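Local coordinates for protein 2-oxo-1,2-dihydroquinoline 8-monooxygenase, oxygenase component (Pseudomonas putida, PDB 1Z02) that serves as the oxygenase component of a monooxygenase that probably hydroxylates 2-oxo-1,2-dihydroquinoline at position 8, using a Rieske [2Fe-2S] cluster and a mononuclear iron, at residues P46-F49 / T50-E54; V162-L165 / A166-L169; V319-T322 / D323-E327; A389-I392 / S393-T396. All coordinates share one frame; numbering follows the deposited sequence.

Contact 1 of 4, residues P46-F49 / T50-E54; sequences PALF and THELE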
ATOM      1  N   PRO A  46       7.616   4.273  27.530  1.00  8.57           N
ATOM      2  CA  PRO A  46       7.631   2.879  27.975  1.00  9.27           C
ATOM      3  C   PRO A  46       8.015   2.069  26.729  1.00 10.34           C
ATOM      4  O   PRO A  46       7.492   2.316  25.634  1.00  9.48           O
ATOM      5  CB  PRO A  46       6.187   2.654  28.425  1.00  8.64           C
ATOM      6  CG  PRO A  46       5.406   3.540  27.508  1.00  8.53           C
ATOM      7  CD  PRO A  46       6.237   4.801  27.495  1.00  8.59           C
ATOM      8  N   ALA A  47       8.949   1.138  26.875  1.00 10.34           N
ATOM      9  CA  ALA A  47       9.386   0.332  25.739  1.00 10.68           C
ATOM     10  C   ALA A  47       8.786  -1.069  25.740  1.00 10.68           C
ATOM     11  O   ALA A  47       8.263  -1.542  24.721  1.00 10.60           O
ATOM     12  CB  ALA A  47      10.920   0.237  25.721  1.00 13.21           C
ATOM     13  N   LEU A  48       8.878  -1.740  26.882  1.00  9.84           N
ATOM     14  CA  LEU A  48       8.371  -3.103  27.009  1.00 10.24           C
ATOM     15  C   LEU A  48       8.082  -3.402  28.466  1.00 10.24           C
ATOM     16  O   LEU A  48       8.608  -2.735  29.349  1.00 10.47           O
ATOM     17  CB  LEU A  48       9.429  -4.107  26.523  1.00 10.44           C
ATOM     18  CG  LEU A  48       9.864  -4.136  25.057  1.00 10.40           C
ATOM     19  CD1 LEU A  48      11.137  -4.947  24.919  1.00 10.31           C
ATOM     20  CD2 LEU A  48       8.754  -4.720  24.207  1.00 13.62           C
ATOM     21  N   PHE A  49       7.228  -4.388  28.710  1.00 11.24           N
ATOM     22  CA  PHE A  49       6.951  -4.808  30.073  1.00 11.21           C
ATOM     23  C   PHE A  49       8.150  -5.682  30.412  1.00 11.35           C
ATOM     24  O   PHE A  49       8.765  -6.278  29.526  1.00 10.02           O
ATOM     25  CB  PHE A  49       5.679  -5.657  30.151  1.00 12.93           C
ATOM     26  CG  PHE A  49       4.405  -4.859  30.116  1.00 12.66           C
ATOM     27  CD1 PHE A  49       3.515  -4.997  29.052  1.00 13.10           C
ATOM     28  CD2 PHE A  49       4.084  -3.983  31.154  1.00 13.35           C
ATOM     29  CE1 PHE A  49       2.318  -4.271  29.017  1.00 12.56           C
ATOM     30  CE2 PHE A  49       2.888  -3.248  31.131  1.00 13.13           C
ATOM     31  CZ  PHE A  49       2.004  -3.397  30.057  1.00 14.24           C
ATOM     32  N   THR A  50       8.494  -5.761  31.687  1.00 13.08           N
ATOM     33  CA  THR A  50       9.618  -6.574  32.105  1.00 12.78           C
ATOM     34  C   THR A  50       9.490  -8.012  31.603  1.00 11.89           C
ATOM     35  O   THR A  50      10.478  -8.618  31.181  1.00 12.33           O
ATOM     36  CB  THR A  50       9.739  -6.552  33.646  1.00 14.29           C
ATOM     37  OG1 THR A  50      10.140  -5.239  34.071  1.00 13.97           O
ATOM     38  CG2 THR A  50      10.752  -7.571  34.131  1.00 15.20           C
ATOM     39  N   HIS A  51       8.275  -8.550  31.626  1.00 11.83           N
ATOM     40  CA  HIS A  51       8.063  -9.924  31.185  1.00 13.87           C
ATOM     41  C   HIS A  51       8.309 -10.122  29.691  1.00 13.95           C
ATOM     42  O   HIS A  51       8.382 -11.254  29.211  1.00 15.00           O
ATOM     43  CB  HIS A  51       6.660 -10.412  31.582  1.00 13.92           C
ATOM     44  CG  HIS A  51       5.537  -9.674  30.923  1.00 13.69           C
ATOM     45  ND1 HIS A  51       5.226  -9.826  29.587  1.00 15.80           N
ATOM     46  CD2 HIS A  51       4.622  -8.812  31.426  1.00 13.00           C
ATOM     47  CE1 HIS A  51       4.166  -9.092  29.299  1.00 14.04           C
ATOM     48  NE2 HIS A  51       3.780  -8.466  30.398  1.00 14.10           N
ATOM     49  N   GLU A  52       8.464  -9.026  28.955  1.00 13.23           N
ATOM     50  CA  GLU A  52       8.718  -9.125  27.525  1.00 11.12           C
ATOM     51  C   GLU A  52      10.209  -9.192  27.214  1.00 11.05           C
ATOM     52  O   GLU A  52      10.597  -9.277  26.049  1.00  9.78           O
ATOM     53  CB  GLU A  52       8.104  -7.936  26.797  1.00 11.68           C
ATOM     54  CG  GLU A  52       6.599  -7.966  26.722  1.00 11.07           C
ATOM     55  CD  GLU A  52       6.030  -6.770  25.980  1.00 10.81           C
ATOM     56  OE1 GLU A  52       6.062  -5.658  26.538  1.00 10.67           O
ATOM     57  OE2 GLU A  52       5.554  -6.943  24.834  1.00 12.96           O
ATOM     58  N   LEU A  53      11.041  -9.158  28.254  1.00  9.56           N
ATOM     59  CA  LEU A  53      12.491  -9.197  28.086  1.00 13.24           C
ATOM     60  C   LEU A  53      13.128  -9.964  29.249  1.00 14.21           C
ATOM     61  O   LEU A  53      13.390  -9.398  30.306  1.00 15.02           O
ATOM     62  CB  LEU A  53      13.042  -7.766  28.033  1.00 13.21           C
ATOM     63  CG  LEU A  53      14.015  -7.253  26.954  1.00 17.69           C
ATOM     64  CD1 LEU A  53      15.338  -6.969  27.513  1.00 17.05           C
ATOM     65  CD2 LEU A  53      14.074  -8.149  25.793  1.00 15.58           C
ATOM     66  N   GLU A  54      13.351 -11.259  29.054  1.00 15.88           N
ATOM     67  CA  GLU A  54      13.964 -12.093  30.084  1.00 17.19           C
ATOM     68  C   GLU A  54      15.479 -12.079  29.898  1.00 16.66           C
ATOM     69  O   GLU A  54      15.978 -11.540  28.908  1.00 14.63           O
ATOM     70  CB  GLU A  54      13.431 -13.520  29.980  1.00 19.65           C
ATOM     71  CG  GLU A  54      11.931 -13.604  30.158  1.00 22.42           C
ATOM     72  CD  GLU A  54      11.398 -15.015  29.994  1.00 24.42           C
ATOM     73  OE1 GLU A  54      10.171 -15.200  30.123  1.00 24.68           O
ATOM     74  OE2 GLU A  54      12.202 -15.940  29.737  1.00 26.37           O
TER
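Phe49 and His51 stand side by side and point the same way. Their ring planes are only 17° apart, but the rings are slid so far that they barely overlap, with centroids 5.3 Å apart. The closer touch is made by Phe49 CB. Phe49 CB sits over one face of the imidazole, toward its rim, 3.4 Å from His51 NE2, and makes a CH-pi contact. His51 CG stands between its own backbone N and carbonyl carbon (chi1 64°), which swings the imidazole back over Phe49. Glu52 crosses Phe49 obliquely, its carboxylate turned from the phenyl plane. Glu52 OE1 takes the Phe49 N-H on the anti lone pair, at 2.8 Å and almost straight (176°). In return, Glu52 N donates to Phe49 O at 2.8 Å. These two bonds clamp the last strand residue to the turn. Glu52 OE1 also bonds His202, and OE2 forms a salt bridge with Lys438, so the carboxylate is fixed at both oxygens. Leu48 lies across Glu52, with Leu48 CD2 3.7 Å from Glu52 OE1. Leu48 CD1 also reaches Leu53 CG, at 4.2 Å. The hydroxyl of Thr50 bonds Glu143. Ala47 and Leu48 both face Ile148, a classic beta bulge. The stretch is thus a bulged strand of a small antiparallel sheet running straight into a 3-10 turn, within the Rieske family region.

Contact 2 of 4, residues V162-L165 / A166-L169; sequences VPPL and AHDL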
ATOM      1  N   VAL A 162      20.414  14.236  30.069  1.00 18.44           N
ATOM      2  CA  VAL A 162      19.282  13.331  30.268  1.00 16.89           C
ATOM      3  C   VAL A 162      18.647  13.544  31.641  1.00 16.72           C
ATOM      4  O   VAL A 162      19.292  13.366  32.677  1.00 16.03           O
ATOM      5  CB  VAL A 162      19.700  11.856  30.110  1.00 17.47           C
ATOM      6  CG1 VAL A 162      18.485  10.945  30.308  1.00 16.64           C
ATOM      7  CG2 VAL A 162      20.305  11.641  28.725  1.00 13.86           C
ATOM      8  N   PRO A 163      17.360  13.931  31.655  1.00 15.35           N
ATOM      9  CA  PRO A 163      16.590  14.192  32.875  1.00 15.04           C
ATOM     10  C   PRO A 163      16.074  12.935  33.568  1.00 16.30           C
ATOM     11  O   PRO A 163      16.052  11.856  32.980  1.00 16.77           O
ATOM     12  CB  PRO A 163      15.454  15.064  32.363  1.00 15.19           C
ATOM     13  CG  PRO A 163      15.141  14.404  31.051  1.00 15.53           C
ATOM     14  CD  PRO A 163      16.530  14.171  30.456  1.00 15.03           C
ATOM     15  N   PRO A 164      15.658  13.060  34.836  1.00 18.58           N
ATOM     16  CA  PRO A 164      15.137  11.903  35.579  1.00 17.83           C
ATOM     17  C   PRO A 164      13.856  11.430  34.896  1.00 16.96           C
ATOM     18  O   PRO A 164      13.152  12.228  34.272  1.00 17.88           O
ATOM     19  CB  PRO A 164      14.844  12.472  36.968  1.00 19.81           C
ATOM     20  CG  PRO A 164      15.770  13.644  37.072  1.00 19.55           C
ATOM     21  CD  PRO A 164      15.745  14.251  35.697  1.00 17.73           C
ATOM     22  N   LEU A 165      13.560  10.140  35.012  1.00 14.43           N
ATOM     23  CA  LEU A 165      12.352   9.582  34.421  1.00 13.05           C
ATOM     24  C   LEU A 165      11.112  10.282  34.997  1.00 13.69           C
ATOM     25  O   LEU A 165      10.128  10.521  34.293  1.00 13.22           O
ATOM     26  CB  LEU A 165      12.294   8.075  34.703  1.00  8.90           C
ATOM     27  CG  LEU A 165      10.976   7.336  34.460  1.00  9.72           C
ATOM     28  CD1 LEU A 165      10.654   7.313  32.968  1.00  5.23           C
ATOM     29  CD2 LEU A 165      11.092   5.927  35.029  1.00  8.82           C
ATOM     30  N   ALA A 166      11.172  10.614  36.283  1.00 13.41           N
ATOM     31  CA  ALA A 166      10.065  11.274  36.959  1.00 13.41           C
ATOM     32  C   ALA A 166       9.584  12.517  36.207  1.00 14.51           C
ATOM     33  O   ALA A 166       8.390  12.821  36.194  1.00 14.76           O
ATOM     34  CB  ALA A 166      10.481  11.644  38.389  1.00 11.63           C
ATOM     35  N   HIS A 167      10.510  13.233  35.570  1.00 13.87           N
ATOM     36  CA  HIS A 167      10.146  14.442  34.833  1.00 15.64           C
ATOM     37  C   HIS A 167       9.196  14.196  33.664  1.00 14.67           C
ATOM     38  O   HIS A 167       8.516  15.122  33.209  1.00 14.66           O
ATOM     39  CB  HIS A 167      11.399  15.170  34.338  1.00 16.12           C
ATOM     40  CG  HIS A 167      12.132  15.911  35.413  1.00 19.55           C
ATOM     41  ND1 HIS A 167      13.108  16.846  35.137  1.00 19.78           N
ATOM     42  CD2 HIS A 167      12.042  15.850  36.763  1.00 22.33           C
ATOM     43  CE1 HIS A 167      13.587  17.328  36.270  1.00 21.61           C
ATOM     44  NE2 HIS A 167      12.957  16.741  37.272  1.00 23.64           N
ATOM     45  N   ASP A 168       9.147  12.960  33.180  1.00 14.81           N
ATOM     46  CA  ASP A 168       8.253  12.610  32.075  1.00 13.20           C
ATOM     47  C   ASP A 168       7.179  11.617  32.522  1.00 15.53           C
ATOM     48  O   ASP A 168       6.657  10.839  31.714  1.00 15.12           O
ATOM     49  CB  ASP A 168       9.049  12.021  30.903  1.00 14.32           C
ATOM     50  CG  ASP A 168       9.801  13.079  30.115  1.00 13.65           C
ATOM     51  OD1 ASP A 168      10.529  12.716  29.163  1.00 16.90           O
ATOM     52  OD2 ASP A 168       9.664  14.279  30.440  1.00 13.74           O
ATOM     53  N   LEU A 169       6.867  11.641  33.815  1.00 13.78           N
ATOM     54  CA  LEU A 169       5.851  10.764  34.390  1.00 14.84           C
ATOM     55  C   LEU A 169       4.824  11.657  35.076  1.00 13.69           C
ATOM     56  O   LEU A 169       5.155  12.757  35.518  1.00 13.85           O
ATOM     57  CB  LEU A 169       6.504   9.811  35.391  1.00 14.94           C
ATOM     58  CG  LEU A 169       6.440   8.309  35.079  1.00 18.15           C
ATOM     59  CD1 LEU A 169       6.608   8.041  33.640  1.00 15.90           C
ATOM     60  CD2 LEU A 169       7.438   7.565  35.893  1.00 16.78           C
TER
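Leu165 O accepts the N-H of Asp168 at 2.9 Å, the shortest hydrogen bond between 162-165 and 166-169. The donor stands above the carbonyl plane. One residue earlier, Pro164 O takes the His167 N-H at 3.1 Å, with a more bent angle of 142°. One residue later, Leu169 N donates to Ala166 O. Three successive bonds to the third residue back therefore wind this segment. On the outside of the turn, His167 folds back over Pro164. Its CG is anti to the carbonyl carbon (chi1 -75°), which lays the imidazole against the proline. Pro164 CD sits over the centre of one face of the His167 ring, 3.8 Å from the ring centroid and 12° off the normal. This is a CH-pi contact. Pro163 CB approaches the same ring obliquely, 4.0 Å from His167 ND1. With an alanine at His167 the backbone turn could remain, but Pro164 CD would probably lose its aromatic cover and a gap would open beside Pro163. On another side of the turn, Leu165 crosses Leu169, with Leu165 CG 3.8 Å from Leu169 CD2. Both leucines also pack on Phe149 of strand 147-152. The buried carboxylate of Asp168 is held by OD1, which accepts from Trp44 N and forms a salt bridge with Arg406. The whole is a 3-10 turn entered through a Pro-Pro pair, in the long connection between strand 147-152 and strand 196-206, the first strand of the large antiparallel sheet.

Contact 3 of 4, residues V319-T322 / D323-E327; sequences VPIT and DDTHE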
ATOM      1  N   VAL A 319       2.552   6.154  22.459  1.00  7.84           N
ATOM      2  CA  VAL A 319       3.903   6.229  21.926  1.00  7.24           C
ATOM      3  C   VAL A 319       3.983   6.216  20.411  1.00  7.46           C
ATOM      4  O   VAL A 319       3.584   5.253  19.763  1.00  9.87           O
ATOM      5  CB  VAL A 319       4.771   5.086  22.478  1.00  5.34           C
ATOM      6  CG1 VAL A 319       6.230   5.302  22.064  1.00  5.56           C
ATOM      7  CG2 VAL A 319       4.626   5.015  24.020  1.00  8.82           C
ATOM      8  N   PRO A 320       4.505   7.297  19.825  1.00  8.58           N
ATOM      9  CA  PRO A 320       4.607   7.329  18.365  1.00  7.70           C
ATOM     10  C   PRO A 320       5.582   6.284  17.852  1.00  7.09           C
ATOM     11  O   PRO A 320       6.652   6.076  18.438  1.00  7.75           O
ATOM     12  CB  PRO A 320       5.055   8.764  18.071  1.00  7.40           C
ATOM     13  CG  PRO A 320       5.744   9.190  19.310  1.00 10.87           C
ATOM     14  CD  PRO A 320       4.955   8.563  20.427  1.00 10.18           C
ATOM     15  N   ILE A 321       5.185   5.595  16.784  1.00  6.27           N
ATOM     16  CA  ILE A 321       6.022   4.575  16.168  1.00  6.45           C
ATOM     17  C   ILE A 321       6.550   5.209  14.885  1.00  7.50           C
ATOM     18  O   ILE A 321       7.763   5.290  14.666  1.00  7.95           O
ATOM     19  CB  ILE A 321       5.208   3.312  15.843  1.00  5.65           C
ATOM     20  CG1 ILE A 321       4.714   2.675  17.142  1.00  3.33           C
ATOM     21  CG2 ILE A 321       6.073   2.327  15.057  1.00  1.87           C
ATOM     22  CD1 ILE A 321       3.786   1.515  16.945  1.00  6.32           C
ATOM     23  N   THR A 322       5.613   5.638  14.041  1.00  6.61           N
ATOM     24  CA  THR A 322       5.927   6.349  12.808  1.00  6.74           C
ATOM     25  C   THR A 322       4.992   7.547  12.924  1.00  7.75           C
ATOM     26  O   THR A 322       4.485   7.835  14.014  1.00  9.01           O
ATOM     27  CB  THR A 322       5.599   5.540  11.519  1.00  5.99           C
ATOM     28  OG1 THR A 322       4.201   5.231  11.477  1.00  6.94           O
ATOM     29  CG2 THR A 322       6.422   4.263  11.461  1.00  6.43           C
ATOM     30  N   ASP A 323       4.760   8.262  11.836  1.00  8.12           N
ATOM     31  CA  ASP A 323       3.864   9.402  11.914  1.00  6.98           C
ATOM     32  C   ASP A 323       2.402   9.001  11.751  1.00  6.18           C
ATOM     33  O   ASP A 323       1.520   9.848  11.844  1.00  8.01           O
ATOM     34  CB  ASP A 323       4.252  10.450  10.873  1.00  7.44           C
ATOM     35  CG  ASP A 323       4.136   9.934   9.453  1.00  7.04           C
ATOM     36  OD1 ASP A 323       4.272   8.715   9.233  1.00  8.24           O
ATOM     37  OD2 ASP A 323       3.921  10.762   8.555  1.00 10.59           O
ATOM     38  N   ASP A 324       2.129   7.724  11.490  1.00  7.33           N
ATOM     39  CA  ASP A 324       0.739   7.309  11.368  1.00  6.42           C
ATOM     40  C   ASP A 324       0.399   6.031  12.133  1.00  6.78           C
ATOM     41  O   ASP A 324      -0.615   5.399  11.867  1.00  7.43           O
ATOM     42  CB  ASP A 324       0.308   7.207   9.895  1.00  8.13           C
ATOM     43  CG  ASP A 324       0.865   5.992   9.193  1.00  8.40           C
ATOM     44  OD1 ASP A 324       0.483   5.784   8.018  1.00 10.17           O
ATOM     45  OD2 ASP A 324       1.666   5.251   9.796  1.00  7.99           O
ATOM     46  N   THR A 325       1.265   5.652  13.074  1.00  7.25           N
ATOM     47  CA  THR A 325       1.034   4.493  13.944  1.00  6.50           C
ATOM     48  C   THR A 325       1.618   4.834  15.303  1.00  6.99           C
ATOM     49  O   THR A 325       2.568   5.617  15.399  1.00  7.59           O
ATOM     50  CB  THR A 325       1.690   3.173  13.433  1.00  5.15           C
ATOM     51  OG1 THR A 325       3.104   3.340  13.295  1.00  4.35           O
ATOM     52  CG2 THR A 325       1.092   2.760  12.101  1.00  4.32           C
ATOM     53  N   HIS A 326       1.032   4.273  16.353  1.00  7.65           N
ATOM     54  CA  HIS A 326       1.481   4.505  17.721  1.00  7.54           C
ATOM     55  C   HIS A 326       1.206   3.259  18.542  1.00  9.15           C
ATOM     56  O   HIS A 326       0.420   2.397  18.138  1.00 10.53           O
ATOM     57  CB  HIS A 326       0.738   5.685  18.354  1.00  6.83           C
ATOM     58  CG  HIS A 326      -0.741   5.480  18.472  1.00  7.47           C
ATOM     59  ND1 HIS A 326      -1.594   5.575  17.392  1.00  7.87           N
ATOM     60  CD2 HIS A 326      -1.518   5.156  19.534  1.00  9.06           C
ATOM     61  CE1 HIS A 326      -2.829   5.318  17.782  1.00  8.31           C
ATOM     62  NE2 HIS A 326      -2.812   5.059  19.078  1.00  7.98           N
ATOM     63  N   GLU A 327       1.851   3.162  19.698  1.00  8.40           N
ATOM     64  CA  GLU A 327       1.652   2.016  20.582  1.00  8.73           C
ATOM     65  C   GLU A 327       0.861   2.523  21.792  1.00  8.31           C
ATOM     66  O   GLU A 327       1.355   3.320  22.581  1.00  7.97           O
ATOM     67  CB  GLU A 327       3.006   1.441  21.016  1.00  9.13           C
ATOM     68  CG  GLU A 327       2.937   0.066  21.678  1.00 10.87           C
ATOM     69  CD  GLU A 327       2.472  -1.025  20.736  1.00 11.57           C
ATOM     70  OE1 GLU A 327       2.229  -0.746  19.550  1.00 12.45           O
ATOM     71  OE2 GLU A 327       2.343  -2.178  21.182  1.00 12.45           O
TER
HETATM   72  O   HOH W   1       3.650   3.806   9.222  1.00 13.45           O
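Thr322 and Thr325 share one torsion: each holds OG1 between its backbone N and carbonyl carbon (chi1 60° and 59°). The two hydroxyls then meet, with Thr322 OG1 2.8 Å from Thr325 OG1 in a hydrogen bond that either could donate. Thr322 OG1 also accepts the Asp324 N-H at 3.2 Å, along a fairly straight line (165°). That bond closes an ST turn. A water bonded to the same hydroxyl donates to Asp324 OD2. One oxygen thus ties together both ends of the bend. A valine in place of Thr322 would probably leave the Asp324 N-H and the Thr325 hydroxyl without this partner, and the bend freer to shift. Thr325 O is gripped from the other arm, by Ile321 N at 3.0 Å and more weakly by Thr322 N. Ile321 crosses Thr325 at about a right angle, with Ile321 CB 3.3 Å from Thr325 OG1. Ile321 CD1 runs on along the opposite strand to His326 C, at 3.5 Å. Further back, Val319 and Glu327 form an antiparallel hydrogen-bonded pair, the shorter bond being Glu327 N to Val319 O at 2.7 Å. Asp323 N is buried here and finds no partner in the model, while its carboxylate bonds Lys420 and Tyr377. Glu327 is held by His202 and Thr204, and Asp324 O accepts from Ser423 of the second subunit. The segments form the closed end of the beta hairpin of strands 313-320 and 325-335, within the large antiparallel sheet of the Bet v 1-like catalytic region.

Contact 4 of 4, residues A389-I392 / S393-T396; sequences ATDI and SPIT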
ATOM      1  N   ALA A 389     -15.973  25.418  23.171  1.00 12.69           N
ATOM      2  CA  ALA A 389     -15.665  25.723  24.569  1.00 13.38           C
ATOM      3  C   ALA A 389     -15.033  24.583  25.353  1.00 13.71           C
ATOM      4  O   ALA A 389     -14.076  24.799  26.099  1.00 15.36           O
ATOM      5  CB  ALA A 389     -16.929  26.204  25.287  1.00 14.67           C
ATOM      6  N   THR A 390     -15.565  23.375  25.201  1.00 12.83           N
ATOM      7  CA  THR A 390     -15.030  22.224  25.927  1.00 14.13           C
ATOM      8  C   THR A 390     -13.629  21.832  25.460  1.00 13.47           C
ATOM      9  O   THR A 390     -12.918  21.086  26.138  1.00 13.80           O
ATOM     10  CB  THR A 390     -15.946  20.998  25.782  1.00 13.65           C
ATOM     11  OG1 THR A 390     -16.207  20.762  24.397  1.00 16.99           O
ATOM     12  CG2 THR A 390     -17.256  21.219  26.505  1.00 16.97           C
ATOM     13  N   ASP A 391     -13.231  22.336  24.299  1.00 13.42           N
ATOM     14  CA  ASP A 391     -11.920  22.019  23.758  1.00 13.34           C
ATOM     15  C   ASP A 391     -10.813  22.833  24.396  1.00 14.00           C
ATOM     16  O   ASP A 391      -9.686  22.855  23.916  1.00 14.01           O
ATOM     17  CB  ASP A 391     -11.933  22.196  22.241  1.00 10.99           C
ATOM     18  CG  ASP A 391     -12.734  21.110  21.552  1.00 11.10           C
ATOM     19  OD1 ASP A 391     -13.526  21.416  20.634  1.00 11.57           O
ATOM     20  OD2 ASP A 391     -12.560  19.935  21.940  1.00 11.11           O
ATOM     21  N   ILE A 392     -11.128  23.503  25.496  1.00 15.30           N
ATOM     22  CA  ILE A 392     -10.110  24.267  26.184  1.00 16.02           C
ATOM     23  C   ILE A 392      -9.089  23.282  26.752  1.00 16.58           C
ATOM     24  O   ILE A 392      -7.937  23.644  27.025  1.00 15.51           O
ATOM     25  CB  ILE A 392     -10.691  25.095  27.341  1.00 16.82           C
ATOM     26  CG1 ILE A 392      -9.551  25.791  28.072  1.00 17.44           C
ATOM     27  CG2 ILE A 392     -11.453  24.199  28.302  1.00 15.66           C
ATOM     28  CD1 ILE A 392      -9.828  27.183  28.439  1.00 20.70           C
ATOM     29  N   SER A 393      -9.522  22.039  26.940  1.00 17.06           N
ATOM     30  CA  SER A 393      -8.647  21.000  27.465  1.00 17.61           C
ATOM     31  C   SER A 393      -7.556  20.663  26.461  1.00 15.55           C
ATOM     32  O   SER A 393      -6.375  20.900  26.718  1.00 15.96           O
ATOM     33  CB  SER A 393      -9.436  19.724  27.776  1.00 21.18           C
ATOM     34  OG  SER A 393     -10.346  19.926  28.832  1.00 26.98           O
ATOM     35  N   PRO A 394      -7.937  20.104  25.299  1.00 13.90           N
ATOM     36  CA  PRO A 394      -6.894  19.772  24.328  1.00 13.19           C
ATOM     37  C   PRO A 394      -6.054  20.970  23.886  1.00 12.37           C
ATOM     38  O   PRO A 394      -4.846  20.836  23.690  1.00 11.53           O
ATOM     39  CB  PRO A 394      -7.673  19.115  23.179  1.00 12.06           C
ATOM     40  CG  PRO A 394      -9.045  19.726  23.284  1.00 12.53           C
ATOM     41  CD  PRO A 394      -9.281  19.789  24.770  1.00 13.47           C
ATOM     42  N   ILE A 395      -6.677  22.135  23.733  1.00 12.85           N
ATOM     43  CA  ILE A 395      -5.940  23.326  23.314  1.00 12.02           C
ATOM     44  C   ILE A 395      -4.867  23.671  24.345  1.00 12.42           C
ATOM     45  O   ILE A 395      -3.717  23.948  23.993  1.00 11.35           O
ATOM     46  CB  ILE A 395      -6.893  24.527  23.109  1.00 14.82           C
ATOM     47  CG1 ILE A 395      -7.824  24.246  21.920  1.00 14.12           C
ATOM     48  CG2 ILE A 395      -6.090  25.809  22.888  1.00 11.89           C
ATOM     49  CD1 ILE A 395      -8.867  25.311  21.676  1.00 15.68           C
ATOM     50  N   THR A 396      -5.233  23.628  25.621  1.00 12.32           N
ATOM     51  CA  THR A 396      -4.284  23.931  26.679  1.00 14.15           C
ATOM     52  C   THR A 396      -3.128  22.941  26.640  1.00 13.62           C
ATOM     53  O   THR A 396      -1.980  23.306  26.906  1.00 13.79           O
ATOM     54  CB  THR A 396      -4.951  23.866  28.060  1.00 14.64           C
ATOM     55  OG1 THR A 396      -6.013  24.819  28.113  1.00 14.36           O
ATOM     56  CG2 THR A 396      -3.940  24.178  29.161  1.00 16.06           C
TER
HETATM   57  O   HOH W   2     -12.338  17.830  27.010  1.00 26.08           O
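The carboxylate of Asp391 lies slantwise to the ring of Pro394, with Pro394 CG 3.8 Å from Asp391 OD2. The same ring leans on the Asp391 peptide, where Pro394 CD comes within 3.2 Å of Asp391 O. Asp391 O accepts the Ile395 N-H at 3.1 Å, the donor tilted 23° from the carbonyl plane. Ile395 CG1 packs close to Asp391 O as well, also at 3.1 Å. CG1 lies anti to the carbonyl carbon of Ile395 (chi1 -66°), which sets it beside its own backbone N and so next to the oxygen that N binds. This is the first turn of helix 392-404, with Asp391 at the N-cap position. Its side chain makes no capping bond to the helix. Instead OD1 turns away to Val388 N and to His86 NE2 of the second subunit, a residue that binds the [2Fe-2S] cluster there. A cluster ligand of one subunit thus meets the helix start of its neighbour, as in the trimers of Rieske oxygenases. Proline is tolerated in a first turn, where the backbone N has no carbonyl of the helix to donate to. Next along the helix, Ile392 O is gripped twice by Thr396. Thr396 N donates to Ile392 O at 3.0 Å from above the carbonyl plane (44° out of it). The hydroxyl OG1 of Thr396 donates nearly along the C=O axis, and its distance to Ile392 O is unusually short, 2.5 Å, so its exact length is doubtful. Ile392 and Thr396 lie side by side, Ile392 CG1 3.7 Å from Thr396 OG1. A water weakly links Thr390 O with Ser393 OG.

The four contacts follow one another along the chain. Contacts 1 and 3 are the pair that touch: Pro46 CD packs on Val319 CG2 at 3.8 Å. This joins the small sheet of the Rieske region to the large sheet of the catalytic region. His202 bridges the two, bonding Glu52 in contact 1 and Glu327 in contact 3. Contact 2 stays apart, its nearest atoms about 7 Å from contact 1, though both pack against strand 147-152. Contact 4 lies across the chain, its centre 35 Å from that of contact 1. The side chains of His326 and Ser393 are each about 13 Å from the mononuclear iron. Contacts 3 and 4 both meet the second subunit.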